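Local coordinates for cupin 2, conserved barrel domain protein (Novosphingobium aromaticivorans DSM 12444, PDB 3ES1), which is of unknown function but has the cupin-like beta-barrel fold of the Cupin_2 family, at residues E63-G66 and R67-E70. Sequence-based numbering, arbitrary orientation.
Sequences ETDG and RQRE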
ATOM      1  N   GLU A  63       1.217  20.112   3.527  1.00 21.15           N
ATOM      2  CA  GLU A  63       2.670  19.996   3.384  1.00 21.35           C
ATOM      3  C   GLU A  63       3.303  19.327   4.603  1.00 21.46           C
ATOM      4  O   GLU A  63       4.515  19.128   4.653  1.00 21.83           O
ATOM      5  CB  GLU A  63       3.275  21.386   3.100  1.00 22.93           C
ATOM      6  CG  GLU A  63       2.819  22.012   1.761  1.00 24.39           C
ATOM      7  CD  GLU A  63       3.096  21.106   0.524  1.00 28.92           C
ATOM      8  OE1 GLU A  63       4.228  20.527   0.493  1.00 29.39           O
ATOM      9  OE2 GLU A  63       2.208  20.969  -0.413  1.00 31.36           O
ATOM     10  N   THR A  64       2.486  18.959   5.578  1.00 20.80           N
ATOM     11  CA  THR A  64       2.985  18.173   6.733  1.00 20.38           C
ATOM     12  C   THR A  64       3.686  16.886   6.350  1.00 20.05           C
ATOM     13  O   THR A  64       3.182  16.131   5.528  1.00 19.82           O
ATOM     14  CB  THR A  64       1.840  17.736   7.672  1.00 21.41           C
ATOM     15  OG1 THR A  64       0.980  18.851   7.905  1.00 19.66           O
ATOM     16  CG2 THR A  64       2.391  17.215   9.020  1.00 21.44           C
ATOM     17  N   ASP A  65       4.823  16.623   6.990  1.00 18.96           N
ATOM     18  CA  ASP A  65       5.434  15.283   6.944  1.00 19.95           C
ATOM     19  C   ASP A  65       4.559  14.287   7.697  1.00 20.28           C
ATOM     20  O   ASP A  65       4.298  14.439   8.887  1.00 19.09           O
ATOM     21  CB  ASP A  65       6.861  15.265   7.503  1.00 20.02           C
ATOM     22  CG  ASP A  65       7.547  13.955   7.280  1.00 20.96           C
ATOM     23  OD1 ASP A  65       6.890  12.899   7.198  1.00 22.15           O
ATOM     24  OD2 ASP A  65       8.767  13.935   7.211  1.00 23.54           O
ATOM     25  N   GLY A  66       4.071  13.299   6.951  1.00 19.90           N
ATOM     26  CA  GLY A  66       3.134  12.334   7.443  1.00 21.24           C
ATOM     27  C   GLY A  66       3.691  11.490   8.576  1.00 23.18           C
ATOM     28  O   GLY A  66       2.945  10.916   9.369  1.00 24.06           O
ATOM     29  N   ARG A  67       5.014  11.483   8.681  1.00 23.26           N
ATOM     30  CA  ARG A  67       5.705  10.683   9.680  1.00 24.54           C
ATOM     31  C   ARG A  67       5.728  11.459  11.010  1.00 25.37           C
ATOM     32  O   ARG A  67       5.934  10.905  12.069  1.00 25.25           O
ATOM     33  CB  ARG A  67       7.124  10.345   9.180  1.00 24.00           C
ATOM     34  CG  ARG A  67       7.998   9.698  10.124  1.00 25.12           C
ATOM     35  CD  ARG A  67       9.364   9.400   9.466  1.00 24.85           C
ATOM     36  NE  ARG A  67       9.389   8.167   8.690  1.00 26.89           N
ATOM     37  CZ  ARG A  67      10.264   7.877   7.723  1.00 26.42           C
ATOM     38  NH1 ARG A  67      11.230   8.715   7.403  1.00 25.19           N
ATOM     39  NH2 ARG A  67      10.183   6.731   7.073  1.00 24.95           N
ATOM     40  N   GLN A  68       5.418  12.744  10.931  1.00 26.87           N
ATOM     41  CA  GLN A  68       5.539  13.630  12.077  1.00 28.33           C
ATOM     42  C   GLN A  68       4.239  14.336  12.365  1.00 29.52           C
ATOM     43  O   GLN A  68       4.234  15.443  12.876  1.00 32.01           O
ATOM     44  CB  GLN A  68       6.619  14.694  11.833  1.00 29.58           C
ATOM     45  CG  GLN A  68       7.995  14.163  11.506  1.00 31.23           C
ATOM     46  CD  GLN A  68       8.624  13.390  12.662  1.00 34.94           C
ATOM     47  OE1 GLN A  68       8.282  13.602  13.838  1.00 39.55           O
ATOM     48  NE2 GLN A  68       9.558  12.502  12.338  1.00 35.18           N
ATOM     49  N   ARG A  69       3.139  13.736  11.991  1.00 29.83           N
ATOM     50  CA  ARG A  69       1.832  14.342  12.179  1.00 30.14           C
ATOM     51  C   ARG A  69       1.308  14.080  13.579  1.00 32.17           C
ATOM     52  O   ARG A  69       1.350  12.951  14.083  1.00 32.30           O
ATOM     53  CB  ARG A  69       0.873  13.787  11.115  1.00 30.24           C
ATOM     54  CG  ARG A  69      -0.516  14.329  11.125  1.00 28.28           C
ATOM     55  CD  ARG A  69      -1.407  13.615  10.087  1.00 24.85           C
ATOM     56  NE  ARG A  69      -0.833  13.505   8.755  1.00 22.36           N
ATOM     57  CZ  ARG A  69      -0.800  14.504   7.888  1.00 23.64           C
ATOM     58  NH1 ARG A  69      -1.243  15.703   8.263  1.00 23.32           N
ATOM     59  NH2 ARG A  69      -0.317  14.332   6.667  1.00 22.79           N
ATOM     60  N   GLU A  70       0.834  15.153  14.201  1.00 33.33           N
ATOM     61  CA  GLU A  70       0.133  15.079  15.488  1.00 34.95           C
ATOM     62  C   GLU A  70      -1.036  14.124  15.403  1.00 35.33           C
ATOM     63  O   GLU A  70      -1.731  14.021  14.401  1.00 36.16           O
ATOM     64  CB  GLU A  70      -0.369  16.462  15.925  1.00 34.36           C
TER
HETATM   65  O   HOH W   1       0.774  15.906   4.471  1.00 18.38           O
HETATM   66  O   HOH W   2      10.412  12.807   9.513  1.00 30.29           O
HETATM   67  O   HOH W   3       2.680  10.874  11.969  1.00 31.20           O
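Asp65 and Gln68 close a type I beta turn, with Gly66 and Arg67 at its corners, in the long loop joining strands 45-53 and 79-86 of this cupin-like protein. The amide N of Gln68 donates to Asp65 O at 2.9 Å, the bond that defines the turn. An Asx turn reinforces it: with CG anti to its backbone N (chi1 -172°), Asp65 holds its carboxylate beside its own carbonyl carbon, facing the next amide but one, and OD1 accepts a nearly straight bond from Arg67 N (2.8 Å, 164°) on its anti side, tilted somewhat out of the carboxylate plane. Aspartate suits the place because its short side chain reaches an amide only two residues on. Its OD1 also forms a salt bridge with Arg16, while OD2 takes a hydrogen from a water that accepts one from Gln68 NE2.

Arg67 runs beside Asp65 in the same direction, yet the two charged ends do not pair; the arginine extends beyond the turn to Leu49 O through NE and to Asp33 through NH1. Arg69 heads elsewhere. Its side chain crosses that of Thr64 at about a right angle and bends at chi3 (-49°), with NH1 3.7 Å from Thr64 CB and the CG2 methyl over one face of the guanidinium. Gly66 CA, carrying no side chain, approaches the same group obliquely, 4.1 Å from NH2. Asp62 grips both partners, bonding to Thr64 OG1 and making a salt bridge with Arg69 NH1, while Arg69 NE bonds to Thr52 OG1, which also meets Gly66 O. These several partners probably fix the guanidinium's rotation.

Two waters tie Arg69 back to the chain before it: one donates to Gly66 O and accepts from Arg69 N. The other, lying in the guanidinium plane at its edge, accepts from Arg69 NH2 at 2.9 Å and donates to Thr64 O at 2.6 Å.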